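Local coordinates for protein myosin-I heavy chain (Dictyostelium discoideum, PDB 5EJY) that drives ATP-dependent movement on actin as a class VII myosin in early phagocytosis and adhesion, represented here by a MyTH4-FERM portion of its tail, at residues N426-L431 against N437-A442; E312-Q317 against L406-L411; E255-P260 against K290-F295; K329-Q334 against T368-N373. All blocks are in the same frame, centred on the assembly; numbering follows the deposited sequence.

Interaction 1. Residues N426-L431 against N437-A442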
loop_
_atom_site.group_PDB
_atom_site.type_symbol
_atom_site.label_atom_id
_atom_site.label_comp_id
_atom_site.label_asym_id
_atom_site.label_seq_id
_atom_site.Cartn_x
_atom_site.Cartn_y
_atom_site.Cartn_z
ATOM N N ASN A 426 -2.411 -14.616 -26.182
ATOM C CA ASN A 426 -1.614 -13.772 -25.307
ATOM C C ASN A 426 -1.359 -12.440 -25.978
ATOM O O ASN A 426 -0.889 -12.384 -27.113
ATOM C CB ASN A 426 -0.293 -14.454 -24.945
ATOM C CG ASN A 426 -0.498 -15.822 -24.328
ATOM O OD1 ASN A 426 -0.699 -15.952 -23.118
ATOM N ND2 ASN A 426 -0.451 -16.853 -25.161
ATOM N N PHE A 427 -1.690 -11.359 -25.284
ATOM C CA PHE A 427 -1.493 -10.037 -25.840
ATOM C C PHE A 427 -1.185 -9.053 -24.706
ATOM O O PHE A 427 -1.184 -9.421 -23.529
ATOM C CB PHE A 427 -2.740 -9.592 -26.608
ATOM C CG PHE A 427 -4.002 -9.600 -25.779
ATOM C CD1 PHE A 427 -4.701 -10.778 -25.566
ATOM C CD2 PHE A 427 -4.482 -8.430 -25.207
ATOM C CE1 PHE A 427 -5.861 -10.791 -24.800
ATOM C CE2 PHE A 427 -5.635 -8.428 -24.436
ATOM C CZ PHE A 427 -6.333 -9.616 -24.231
ATOM N N VAL A 428 -0.927 -7.812 -25.081
ATOM C CA VAL A 428 -0.641 -6.760 -24.106
ATOM C C VAL A 428 -1.697 -5.696 -24.333
ATOM O O VAL A 428 -2.045 -5.392 -25.478
ATOM C CB VAL A 428 0.762 -6.175 -24.340
ATOM C CG1 VAL A 428 0.939 -4.833 -23.610
ATOM C CG2 VAL A 428 1.841 -7.175 -23.911
ATOM N N LEU A 429 -2.266 -5.173 -23.258
ATOM C CA LEU A 429 -3.043 -3.948 -23.378
ATOM C C LEU A 429 -2.108 -2.791 -23.064
ATOM O O LEU A 429 -1.502 -2.738 -21.989
ATOM C CB LEU A 429 -4.250 -3.946 -22.446
ATOM C CG LEU A 429 -5.354 -4.939 -22.815
ATOM C CD1 LEU A 429 -6.570 -4.792 -21.906
ATOM C CD2 LEU A 429 -5.762 -4.738 -24.282
ATOM N N ALA A 430 -1.956 -1.888 -24.021
ATOM C CA ALA A 430 -1.132 -0.706 -23.826
ATOM C C ALA A 430 -2.064 0.496 -23.793
ATOM O O ALA A 430 -2.632 0.872 -24.823
ATOM C CB ALA A 430 -0.117 -0.585 -24.960
ATOM N N LEU A 431 -2.261 1.075 -22.609
ATOM C CA LEU A 431 -3.216 2.174 -22.466
ATOM C C LEU A 431 -2.526 3.542 -22.414
ATOM O O LEU A 431 -1.533 3.736 -21.705
ATOM C CB LEU A 431 -4.125 1.987 -21.239
ATOM C CG LEU A 431 -5.081 0.786 -21.222
ATOM C CD1 LEU A 431 -4.307 -0.483 -20.918
ATOM C CD2 LEU A 431 -6.196 0.987 -20.210
ATOM N N ASN A 437 -5.045 0.031 -26.333
ATOM C CA ASN A 437 -4.410 -0.590 -27.479
ATOM C C ASN A 437 -4.058 -2.058 -27.283
ATOM O O ASN A 437 -3.388 -2.441 -26.325
ATOM C CB ASN A 437 -3.184 0.227 -27.886
ATOM C CG ASN A 437 -3.519 1.692 -28.075
ATOM O OD1 ASN A 437 -4.250 2.047 -28.997
ATOM N ND2 ASN A 437 -3.012 2.550 -27.186
ATOM N N ILE A 438 -4.531 -2.887 -28.201
ATOM C CA ILE A 438 -4.190 -4.293 -28.186
ATOM C C ILE A 438 -2.909 -4.464 -28.974
ATOM O O ILE A 438 -2.841 -4.120 -30.161
ATOM C CB ILE A 438 -5.320 -5.158 -28.813
ATOM C CG1 ILE A 438 -6.624 -4.967 -28.024
ATOM C CG2 ILE A 438 -4.910 -6.618 -28.825
ATOM C CD1 ILE A 438 -7.891 -5.520 -28.718
ATOM N N TYR A 439 -1.903 -5.022 -28.313
ATOM C CA TYR A 439 -0.568 -5.106 -28.859
ATOM C C TYR A 439 -0.095 -6.543 -28.817
ATOM O O TYR A 439 -0.342 -7.262 -27.847
ATOM C CB TYR A 439 0.361 -4.222 -28.032
ATOM C CG TYR A 439 1.822 -4.279 -28.394
ATOM C CD1 TYR A 439 2.332 -3.485 -29.412
ATOM C CD2 TYR A 439 2.700 -5.090 -27.692
ATOM C CE1 TYR A 439 3.671 -3.511 -29.734
ATOM C CE2 TYR A 439 4.040 -5.120 -28.001
ATOM C CZ TYR A 439 4.523 -4.328 -29.025
ATOM O OH TYR A 439 5.861 -4.355 -29.348
ATOM N N ASP A 440 0.577 -6.974 -29.876
ATOM C CA ASP A 440 1.080 -8.338 -29.921
ATOM C C ASP A 440 2.577 -8.342 -29.685
ATOM O O ASP A 440 3.346 -7.929 -30.556
ATOM C CB ASP A 440 0.771 -8.983 -31.275
ATOM C CG ASP A 440 1.157 -10.441 -31.319
ATOM O OD1 ASP A 440 1.820 -10.915 -30.374
ATOM O OD2 ASP A 440 0.795 -11.121 -32.303
ATOM N N PRO A 441 3.004 -8.833 -28.514
ATOM C CA PRO A 441 4.429 -8.805 -28.161
ATOM C C PRO A 441 5.255 -9.773 -29.013
ATOM O O PRO A 441 6.472 -9.626 -29.101
ATOM C CB PRO A 441 4.432 -9.218 -26.680
ATOM C CG PRO A 441 3.184 -10.001 -26.500
ATOM C CD PRO A 441 2.172 -9.397 -27.436
ATOM N N ALA A 442 4.596 -10.737 -29.653
ATOM C CA ALA A 442 5.293 -11.708 -30.497
ATOM C C ALA A 442 5.763 -11.094 -31.810
ATOM O O ALA A 442 6.775 -11.516 -32.365
ATOM C CB ALA A 442 4.409 -12.925 -30.768
HETATM O O HOH W 1 1.265 -12.922 -28.763
#
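Asn437 takes hold of Ala430 O twice. Its backbone N donates at 3.0 Å to Ala430 O, while ND2 of its own amide reaches the same oxygen at 2.9 Å from the opposite face of the carbonyl plane. Keeping CG beside the backbone N (chi1 -52°) curls the amide back along the strand, and the price is a bent ND2 bond, 136° at the hydrogen. In return Ala430 N gives Asn437 O an almost straight bond of 2.8 Å. An alanine here would probably leave Ala430 O with the single backbone donor and would also forfeit the weak link from OD1 to Ser449. Two residues along, Val428 and Tyr439 exchange a second pair of backbone bonds, Val428 N to Tyr439 O and Tyr439 N to Val428 O, both 2.9 Å. Val428 CB lies at the edge of the Tyr439 ring, 4.0 Å from CD2, while its CG2 crosses to Pro441 CG at 4.1 Å. On the other face the Leu429 and Ile438 side chains lie side by side, pointing the same way, and Leu429 also touches Leu487 of helix 484-499. This is an antiparallel beta hairpin, the central pair of strands in the four-stranded sheet of a PH-like FERM F3 lobe.

Interaction 2. Residues E312-Q317 against L406-L411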
loop_
_atom_site.group_PDB
_atom_site.type_symbol
_atom_site.label_atom_id
_atom_site.label_comp_id
_atom_site.label_asym_id
_atom_site.label_seq_id
_atom_site.Cartn_x
_atom_site.Cartn_y
_atom_site.Cartn_z
ATOM N N GLU A 312 13.730 10.273 -16.289
ATOM C CA GLU A 312 14.816 9.331 -15.976
ATOM C C GLU A 312 14.323 8.101 -15.215
ATOM O O GLU A 312 14.735 6.974 -15.512
ATOM C CB GLU A 312 15.934 10.017 -15.177
ATOM C CG GLU A 312 16.557 11.206 -15.887
ATOM C CD GLU A 312 17.399 10.813 -17.096
ATOM O OE1 GLU A 312 17.876 9.657 -17.158
ATOM O OE2 GLU A 312 17.579 11.670 -17.991
ATOM N N PHE A 313 13.459 8.301 -14.218
ATOM C CA PHE A 313 12.870 7.154 -13.531
ATOM C C PHE A 313 12.152 6.296 -14.580
ATOM O O PHE A 313 12.290 5.066 -14.612
ATOM C CB PHE A 313 11.871 7.599 -12.443
ATOM C CG PHE A 313 12.510 7.922 -11.097
ATOM C CD1 PHE A 313 13.603 7.213 -10.633
ATOM C CD2 PHE A 313 11.978 8.928 -10.286
ATOM C CE1 PHE A 313 14.177 7.515 -9.389
ATOM C CE2 PHE A 313 12.536 9.227 -9.051
ATOM C CZ PHE A 313 13.637 8.520 -8.601
ATOM N N TYR A 314 11.391 6.948 -15.447
ATOM C CA TYR A 314 10.634 6.198 -16.447
ATOM C C TYR A 314 11.505 5.393 -17.427
ATOM O O TYR A 314 11.178 4.248 -17.739
ATOM C CB TYR A 314 9.646 7.090 -17.208
ATOM C CG TYR A 314 8.985 6.327 -18.336
ATOM C CD1 TYR A 314 8.245 5.176 -18.072
ATOM C CD2 TYR A 314 9.136 6.723 -19.658
ATOM C CE1 TYR A 314 7.650 4.444 -19.103
ATOM C CE2 TYR A 314 8.531 5.997 -20.703
ATOM C CZ TYR A 314 7.792 4.870 -20.413
ATOM O OH TYR A 314 7.202 4.152 -21.444
ATOM N N TYR A 315 12.600 5.974 -17.915
ATOM C CA TYR A 315 13.473 5.241 -18.837
ATOM C C TYR A 315 13.951 3.930 -18.230
ATOM O O TYR A 315 14.046 2.924 -18.924
ATOM C CB TYR A 315 14.695 6.065 -19.265
ATOM C CG TYR A 315 14.373 7.378 -19.927
ATOM C CD1 TYR A 315 13.228 7.538 -20.684
ATOM C CD2 TYR A 315 15.219 8.479 -19.768
ATOM C CE1 TYR A 315 12.934 8.754 -21.283
ATOM C CE2 TYR A 315 14.936 9.688 -20.364
ATOM C CZ TYR A 315 13.795 9.821 -21.119
ATOM O OH TYR A 315 13.514 11.036 -21.707
ATOM N N HIS A 316 14.267 3.934 -16.938
ATOM C CA HIS A 316 14.690 2.701 -16.273
ATOM C C HIS A 316 13.570 1.672 -16.286
ATOM O O HIS A 316 13.806 0.480 -16.485
ATOM C CB HIS A 316 15.103 2.969 -14.822
ATOM C CG HIS A 316 16.338 3.801 -14.692
ATOM N ND1 HIS A 316 16.301 5.149 -14.415
ATOM C CD2 HIS A 316 17.646 3.476 -14.805
ATOM C CE1 HIS A 316 17.532 5.620 -14.358
ATOM N NE2 HIS A 316 18.368 4.623 -14.587
ATOM N N GLN A 317 12.355 2.148 -16.039
ATOM C CA GLN A 317 11.163 1.294 -16.029
ATOM C C GLN A 317 10.898 0.682 -17.405
ATOM O O GLN A 317 10.684 -0.520 -17.524
ATOM C CB GLN A 317 9.958 2.121 -15.586
ATOM C CG GLN A 317 8.596 1.498 -15.834
ATOM C CD GLN A 317 7.474 2.378 -15.305
ATOM O OE1 GLN A 317 7.661 3.097 -14.326
ATOM N NE2 GLN A 317 6.322 2.354 -15.968
ATOM N N LEU A 406 5.737 0.574 -27.318
ATOM C CA LEU A 406 5.183 0.561 -25.956
ATOM C C LEU A 406 5.615 1.752 -25.097
ATOM O O LEU A 406 5.203 1.872 -23.933
ATOM C CB LEU A 406 5.542 -0.748 -25.247
ATOM C CG LEU A 406 4.962 -2.022 -25.863
ATOM C CD1 LEU A 406 5.331 -3.218 -25.028
ATOM C CD2 LEU A 406 3.447 -1.910 -25.991
ATOM N N ALA A 407 6.443 2.628 -25.655
ATOM C CA ALA A 407 6.840 3.839 -24.936
ATOM C C ALA A 407 5.635 4.686 -24.590
ATOM O O ALA A 407 4.739 4.860 -25.404
ATOM C CB ALA A 407 7.841 4.660 -25.758
ATOM N N ASN A 408 5.616 5.225 -23.374
ATOM C CA ASN A 408 4.562 6.155 -22.973
ATOM C C ASN A 408 3.171 5.521 -22.873
ATOM O O ASN A 408 2.154 6.189 -23.041
ATOM C CB ASN A 408 4.551 7.360 -23.905
ATOM C CG ASN A 408 5.894 8.064 -23.939
ATOM O OD1 ASN A 408 6.461 8.386 -22.892
ATOM N ND2 ASN A 408 6.428 8.276 -25.135
ATOM N N CYS A 409 3.145 4.228 -22.570
ATOM C CA CYS A 409 1.894 3.497 -22.380
ATOM C C CYS A 409 1.875 2.803 -21.023
ATOM O O CYS A 409 2.901 2.302 -20.575
ATOM C CB CYS A 409 1.754 2.402 -23.446
ATOM S SG CYS A 409 1.538 2.999 -25.134
ATOM N N SER A 410 0.699 2.724 -20.411
ATOM C CA SER A 410 0.504 1.901 -19.220
ATOM C C SER A 410 0.299 0.464 -19.701
ATOM O O SER A 410 -0.609 0.199 -20.484
ATOM C CB SER A 410 -0.729 2.370 -18.442
ATOM O OG SER A 410 -0.729 3.785 -18.258
ATOM N N LEU A 411 1.129 -0.455 -19.224
ATOM C CA LEU A 411 1.189 -1.797 -19.788
ATOM C C LEU A 411 0.498 -2.818 -18.897
ATOM O O LEU A 411 0.651 -2.791 -17.671
ATOM C CB LEU A 411 2.644 -2.212 -19.997
ATOM C CG LEU A 411 3.482 -1.294 -20.888
ATOM C CD1 LEU A 411 4.872 -1.868 -21.071
ATOM C CD2 LEU A 411 2.780 -1.078 -22.235
HETATM O O HOH W 2 5.462 2.024 -21.241
#
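The type II beta turn from Leu406 to Cys409, which leads into strand 410-415, is held by Tyr314 reaching out from helix 304-322 of the FERM central lobe. Tyr314 points from the helix at the turn, its CG set anti to the backbone N (chi1 174°), and its hydroxyl ends beside the backbone of Asn408. Asn408 N donates to Tyr314 OH at 2.7 Å, a fairly straight bond of 160°. Asn408 itself has the positive phi, 67°, expected at the third position of such a turn. Its side chain crosses the tyrosine at about a right angle, bringing OD1 to 3.8 Å from Tyr314 CE2. Tyr314 OH in turn donates a hydrogen bond to a water 2.8 Å away, lying in the plane of the ring at its edge. That water donates to Leu406 O and Cys409 O, each at 2.7 Å. Phe294 meets the tyrosine ring edge-to-face. A phenylalanine here would keep the ring but would probably leave Asn408 N without its acceptor and the water without its donor. The hydroxyl thus acts as acceptor and donor at once, satisfying polar groups of a turn whose own Cys409 N to Leu406 O bond is weak.

Interaction 3. Residues E255-P260 against K290-F295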
loop_
_atom_site.group_PDB
_atom_site.type_symbol
_atom_site.label_atom_id
_atom_site.label_comp_id
_atom_site.label_asym_id
_atom_site.label_seq_id
_atom_site.Cartn_x
_atom_site.Cartn_y
_atom_site.Cartn_z
ATOM N N GLU A 255 4.021 -7.928 -9.444
ATOM C CA GLU A 255 3.511 -6.610 -9.057
ATOM C C GLU A 255 1.992 -6.547 -9.009
ATOM O O GLU A 255 1.309 -7.100 -9.876
ATOM C CB GLU A 255 4.009 -5.529 -10.025
ATOM C CG GLU A 255 5.507 -5.418 -10.152
ATOM C CD GLU A 255 5.914 -4.305 -11.113
ATOM O OE1 GLU A 255 5.028 -3.766 -11.817
ATOM O OE2 GLU A 255 7.114 -3.963 -11.154
ATOM N N ARG A 256 1.463 -5.858 -7.996
ATOM C CA ARG A 256 0.039 -5.594 -7.905
ATOM C C ARG A 256 -0.207 -4.127 -7.564
ATOM O O ARG A 256 0.508 -3.533 -6.746
ATOM C CB ARG A 256 -0.637 -6.481 -6.846
ATOM C CG ARG A 256 -0.749 -7.972 -7.198
ATOM C CD ARG A 256 -1.791 -8.230 -8.310
ATOM N NE ARG A 256 -1.872 -9.649 -8.650
ATOM C CZ ARG A 256 -1.132 -10.241 -9.587
ATOM N NH1 ARG A 256 -0.253 -9.536 -10.294
ATOM N NH2 ARG A 256 -1.272 -11.543 -9.822
ATOM N N ASP A 257 -1.232 -3.569 -8.189
ATOM C CA ASP A 257 -1.613 -2.181 -8.016
ATOM C C ASP A 257 -2.060 -1.940 -6.576
ATOM O O ASP A 257 -2.648 -2.819 -5.942
ATOM C CB ASP A 257 -2.763 -1.860 -8.983
ATOM C CG ASP A 257 -3.232 -0.421 -8.892
ATOM O OD1 ASP A 257 -2.506 0.462 -9.375
ATOM O OD2 ASP A 257 -4.324 -0.169 -8.344
ATOM N N ILE A 258 -1.772 -0.750 -6.064
ATOM C CA ILE A 258 -2.318 -0.323 -4.779
ATOM C C ILE A 258 -3.226 0.877 -5.056
ATOM O O ILE A 258 -2.786 1.861 -5.645
ATOM C CB ILE A 258 -1.192 0.070 -3.792
ATOM C CG1 ILE A 258 -0.280 -1.126 -3.479
ATOM C CG2 ILE A 258 -1.789 0.629 -2.489
ATOM C CD1 ILE A 258 0.990 -0.735 -2.652
ATOM N N ALA A 259 -4.492 0.803 -4.660
ATOM C CA ALA A 259 -5.417 1.914 -4.906
ATOM C C ALA A 259 -5.018 3.178 -4.133
ATOM O O ALA A 259 -4.400 3.089 -3.079
ATOM C CB ALA A 259 -6.841 1.514 -4.562
ATOM N N PRO A 260 -5.394 4.356 -4.654
ATOM C CA PRO A 260 -4.963 5.618 -4.041
ATOM C C PRO A 260 -5.374 5.736 -2.588
ATOM O O PRO A 260 -4.603 6.281 -1.805
ATOM C CB PRO A 260 -5.686 6.677 -4.879
ATOM C CG PRO A 260 -5.837 6.037 -6.226
ATOM C CD PRO A 260 -6.135 4.580 -5.913
ATOM N N LYS A 290 6.670 3.553 -9.257
ATOM C CA LYS A 290 6.710 3.407 -10.714
ATOM C C LYS A 290 5.753 4.369 -11.381
ATOM O O LYS A 290 4.802 4.825 -10.756
ATOM C CB LYS A 290 6.217 2.006 -11.134
ATOM C CG LYS A 290 7.071 0.837 -10.739
ATOM C CD LYS A 290 6.501 -0.405 -11.432
ATOM C CE LYS A 290 5.971 -0.027 -12.827
ATOM N NZ LYS A 290 5.345 -1.155 -13.604
ATOM N N LYS A 291 5.928 4.578 -12.686
ATOM C CA LYS A 291 5.006 5.438 -13.415
ATOM C C LYS A 291 3.835 4.631 -13.935
ATOM O O LYS A 291 4.018 3.698 -14.723
ATOM C CB LYS A 291 5.688 6.164 -14.575
ATOM C CG LYS A 291 4.774 7.205 -15.212
ATOM C CD LYS A 291 5.530 8.122 -16.167
ATOM C CE LYS A 291 4.600 9.170 -16.745
ATOM N NZ LYS A 291 5.344 10.232 -17.478
ATOM N N LYS A 292 2.638 5.005 -13.498
ATOM C CA LYS A 292 1.429 4.256 -13.843
ATOM C C LYS A 292 0.679 4.900 -15.006
ATOM O O LYS A 292 0.190 4.215 -15.919
ATOM C CB LYS A 292 0.496 4.194 -12.625
ATOM C CG LYS A 292 -0.832 3.437 -12.866
ATOM C CD LYS A 292 -1.638 3.365 -11.560
ATOM C CE LYS A 292 -2.993 2.676 -11.756
ATOM N NZ LYS A 292 -3.725 2.681 -10.446
ATOM N N LEU A 293 0.563 6.222 -14.951
ATOM C CA LEU A 293 -0.319 6.953 -15.864
ATOM C C LEU A 293 0.481 7.907 -16.737
ATOM O O LEU A 293 1.391 8.585 -16.256
ATOM C CB LEU A 293 -1.371 7.724 -15.062
ATOM C CG LEU A 293 -2.372 6.837 -14.311
ATOM C CD1 LEU A 293 -2.996 7.568 -13.140
ATOM C CD2 LEU A 293 -3.443 6.336 -15.277
ATOM N N PHE A 294 0.152 7.948 -18.024
ATOM C CA PHE A 294 0.888 8.782 -18.963
ATOM C C PHE A 294 0.012 9.885 -19.537
ATOM O O PHE A 294 -0.635 9.708 -20.565
ATOM C CB PHE A 294 1.498 7.913 -20.060
ATOM C CG PHE A 294 2.514 6.944 -19.537
ATOM C CD1 PHE A 294 2.115 5.759 -18.940
ATOM C CD2 PHE A 294 3.861 7.240 -19.595
ATOM C CE1 PHE A 294 3.047 4.877 -18.441
ATOM C CE2 PHE A 294 4.802 6.366 -19.097
ATOM C CZ PHE A 294 4.405 5.188 -18.524
ATOM N N PHE A 295 0.004 11.029 -18.861
ATOM C CA PHE A 295 -0.846 12.151 -19.244
ATOM C C PHE A 295 -0.063 13.170 -20.070
ATOM O O PHE A 295 1.113 13.439 -19.804
ATOM C CB PHE A 295 -1.425 12.826 -18.003
ATOM C CG PHE A 295 -2.379 11.960 -17.224
ATOM C CD1 PHE A 295 -3.145 10.997 -17.860
ATOM C CD2 PHE A 295 -2.522 12.123 -15.853
ATOM C CE1 PHE A 295 -4.031 10.207 -17.141
ATOM C CE2 PHE A 295 -3.408 11.336 -15.136
ATOM C CZ PHE A 295 -4.162 10.381 -15.782
#
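Two salt bridges, Glu255 with Lys290 and Asp257 with Lys292, make up the polar contact. In the first, the side chains come from opposite directions and Lys290 NZ stands 3.2 Å from Glu255 OE1, on its syn lone pair. The second is tighter: Lys292 NZ is 2.7 Å from Asp257 OD1, approaching on the syn side but 28° out of the carboxylate plane. The lysines get there differently. Lys290 is bent at chi3 (36°), folding its amine round to the glutamate, whereas Lys292 is fully extended and meets the aspartate at about a right angle.

The last methylenes of both lysines lie close to the carboxylates. Lys290 CD is 3.6 Å from Glu255 OE2, and Lys292 CE lies 3.3 Å from Asp257 OD1.

Further hydrogen bonds lie within residues 255-260 or lead to helix 484-499. Arg256 NH1 turns back to Glu255 O at 2.9 Å. Beyond the two segments, Asp257 OD2 accepts from Gln485 and Lys292 NZ also bonds Ser489. The buried ion pair is therefore gripped at both ends by residues from the first two turns of helix 484-499, which probably limits the freedom of either charge to swing away.

In the mixed five-stranded sheet of the ubiquitin-like FERM F1 lobe, the Glu255-Lys290 bridge reaches across strand 245-251 from edge strand 254-256 to strand 285-291, while Lys292 carries the second bridge from just past the end of strand 285-291.

Interaction 4. Residues K329-Q334 against T368-N373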
loop_
_atom_site.group_PDB
_atom_site.type_symbol
_atom_site.label_atom_id
_atom_site.label_comp_id
_atom_site.label_asym_id
_atom_site.label_seq_id
_atom_site.Cartn_x
_atom_site.Cartn_y
_atom_site.Cartn_z
ATOM N N LYS A 329 9.946 -9.577 -27.277
ATOM C CA LYS A 329 10.661 -10.813 -27.568
ATOM C C LYS A 329 11.756 -10.589 -28.622
ATOM O O LYS A 329 12.430 -11.528 -29.050
ATOM C CB LYS A 329 9.681 -11.901 -28.035
ATOM C CG LYS A 329 8.503 -12.149 -27.086
ATOM C CD LYS A 329 7.585 -13.264 -27.587
ATOM C CE LYS A 329 6.321 -13.391 -26.739
ATOM N NZ LYS A 329 6.619 -13.593 -25.284
ATOM N N ASP A 330 11.927 -9.337 -29.035
ATOM C CA ASP A 330 12.881 -8.990 -30.081
ATOM C C ASP A 330 14.309 -8.893 -29.539
ATOM O O ASP A 330 14.688 -7.888 -28.924
ATOM C CB ASP A 330 12.468 -7.670 -30.733
ATOM C CG ASP A 330 13.436 -7.223 -31.808
ATOM O OD1 ASP A 330 14.573 -7.736 -31.849
ATOM O OD2 ASP A 330 13.064 -6.343 -32.609
ATOM N N GLN A 331 15.106 -9.931 -29.783
ATOM C CA GLN A 331 16.466 -9.980 -29.255
ATOM C C GLN A 331 17.362 -8.898 -29.857
ATOM O O GLN A 331 18.201 -8.315 -29.158
ATOM C CB GLN A 331 17.093 -11.350 -29.495
ATOM C CG GLN A 331 16.452 -12.503 -28.746
ATOM C CD GLN A 331 16.953 -13.838 -29.269
ATOM O OE1 GLN A 331 17.257 -13.971 -30.456
ATOM N NE2 GLN A 331 17.062 -14.825 -28.385
ATOM N N ASP A 332 17.199 -8.642 -31.153
ATOM C CA ASP A 332 17.968 -7.590 -31.808
ATOM C C ASP A 332 17.762 -6.269 -31.076
ATOM O O ASP A 332 18.722 -5.552 -30.778
ATOM C CB ASP A 332 17.551 -7.416 -33.270
ATOM C CG ASP A 332 18.125 -8.492 -34.188
ATOM O OD1 ASP A 332 19.043 -9.238 -33.779
ATOM O OD2 ASP A 332 17.649 -8.570 -35.341
ATOM N N TYR A 333 16.503 -5.940 -30.805
ATOM C CA TYR A 333 16.193 -4.687 -30.122
ATOM C C TYR A 333 16.794 -4.649 -28.725
ATOM O O TYR A 333 17.433 -3.666 -28.342
ATOM C CB TYR A 333 14.690 -4.450 -30.031
ATOM C CG TYR A 333 14.363 -3.168 -29.302
ATOM C CD1 TYR A 333 14.177 -3.153 -27.923
ATOM C CD2 TYR A 333 14.261 -1.971 -29.992
ATOM C CE1 TYR A 333 13.891 -1.968 -27.252
ATOM C CE2 TYR A 333 13.972 -0.793 -29.342
ATOM C CZ TYR A 333 13.785 -0.794 -27.970
ATOM O OH TYR A 333 13.496 0.391 -27.336
ATOM N N GLN A 334 16.589 -5.718 -27.963
ATOM C CA GLN A 334 17.117 -5.775 -26.609
ATOM C C GLN A 334 18.632 -5.609 -26.640
ATOM O O GLN A 334 19.225 -4.921 -25.797
ATOM C CB GLN A 334 16.707 -7.079 -25.929
ATOM C CG GLN A 334 15.195 -7.194 -25.732
ATOM C CD GLN A 334 14.760 -8.587 -25.316
ATOM O OE1 GLN A 334 15.359 -9.585 -25.722
ATOM N NE2 GLN A 334 13.711 -8.662 -24.498
ATOM N N THR A 368 18.712 -13.410 -20.084
ATOM C CA THR A 368 19.252 -14.760 -19.988
ATOM C C THR A 368 19.207 -15.430 -21.355
ATOM O O THR A 368 20.163 -16.071 -21.783
ATOM C CB THR A 368 18.454 -15.612 -18.990
ATOM O OG1 THR A 368 18.492 -14.993 -17.698
ATOM N N ASP A 369 18.085 -15.263 -22.041
ATOM C CA ASP A 369 17.917 -15.803 -23.380
ATOM C C ASP A 369 19.067 -15.385 -24.292
ATOM O O ASP A 369 19.540 -16.169 -25.119
ATOM C CB ASP A 369 16.587 -15.329 -23.963
ATOM C CG ASP A 369 16.441 -15.667 -25.426
ATOM O OD1 ASP A 369 16.904 -16.754 -25.838
ATOM O OD2 ASP A 369 15.861 -14.840 -26.165
ATOM N N ILE A 370 19.519 -14.148 -24.136
ATOM C CA ILE A 370 20.578 -13.620 -24.985
ATOM C C ILE A 370 21.960 -14.080 -24.516
ATOM O O ILE A 370 22.878 -14.236 -25.319
ATOM C CB ILE A 370 20.498 -12.082 -25.081
ATOM C CG1 ILE A 370 19.400 -11.682 -26.068
ATOM C CG2 ILE A 370 21.832 -11.499 -25.511
ATOM C CD1 ILE A 370 19.010 -10.220 -25.997
ATOM N N GLU A 371 22.097 -14.313 -23.215
ATOM C CA GLU A 371 23.342 -14.839 -22.673
ATOM C C GLU A 371 23.586 -16.262 -23.172
ATOM O O GLU A 371 24.706 -16.767 -23.113
ATOM C CB GLU A 371 23.324 -14.824 -21.141
ATOM C CG GLU A 371 24.562 -15.457 -20.508
ATOM C CD GLU A 371 24.505 -15.491 -18.989
ATOM O OE1 GLU A 371 23.992 -14.525 -18.386
ATOM O OE2 GLU A 371 24.974 -16.486 -18.396
ATOM N N LYS A 372 22.535 -16.903 -23.670
ATOM C CA LYS A 372 22.626 -18.305 -24.060
ATOM C C LYS A 372 22.690 -18.496 -25.568
ATOM O O LYS A 372 23.375 -19.392 -26.059
ATOM C CB LYS A 372 21.449 -19.096 -23.485
ATOM C CG LYS A 372 21.451 -20.572 -23.859
ATOM N N ASN A 373 21.977 -17.652 -26.302
ATOM C CA ASN A 373 21.837 -17.850 -27.738
ATOM C C ASN A 373 22.495 -16.785 -28.606
ATOM O O ASN A 373 22.639 -16.978 -29.811
ATOM C CB ASN A 373 20.359 -17.990 -28.115
ATOM C CG ASN A 373 19.707 -19.197 -27.472
ATOM O OD1 ASN A 373 20.109 -19.634 -26.392
ATOM N ND2 ASN A 373 18.699 -19.750 -28.137
HETATM O O HOH W 3 15.677 -12.134 -24.884
#
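Gln331 and Gln334, one turn apart, face Asp369 and Ile370 of the short helix 368-373. Just before them Asp330 is the N-cap of helix 331-346, its OD1 taking Tyr333 N at 2.8 Å. Gln331, extended beyond CG, then sends NE2 to Asp369 OD2; the modelled separation of 2.5 Å is suspiciously short, but the bond is reasonably straight at 154°. NE2 arrives from above the carboxylate plane, with the amide turned 25° from it. Farther back, the Gln331 and Ile370 side chains slide past each other in opposite directions, CG of Gln331 4.1 Å from Ile370 CG1. Both helices belong to the all-helical central lobe of the FERM domain, where helix 368-373 packs against the first turn of helix 331-346. Asp332 makes a salt bridge to Arg374, just past the short helix. At Gln334, CB lies 3.9 Å from Ile370 CD1 while NE2 turns away to Leu322 O. Gln334 OE1 accepts from a water at 2.7 Å, which also donates to Asp369 OD2 at 3.0 Å.

In the fold
The four contacts span the three lobes of the FERM cloverleaf: interaction 3 in the ubiquitin-like lobe, 4 in the helical lobe, 1 in the PH-like lobe, and 2 where the helical lobe passes into the last. They touch in series, 3 to 2, 2 to 1 and 1 to 4. The centre of interaction 2 lies about 12 Å from that of interaction 3, and Gln317 OE1 accepts from Lys291 N at 2.8 Å, while Ser410 OG bonds Lys292 O. Toward interaction 1, Ser410 N meets Leu431 O at 2.8 Å, since strands 410-415 and 426-432 are sheet neighbours. Interaction 4 touches interaction 1 through Lys329 CG, 3.8 Å from Pro441 O, but its centre is about 28 Å from that of interaction 3.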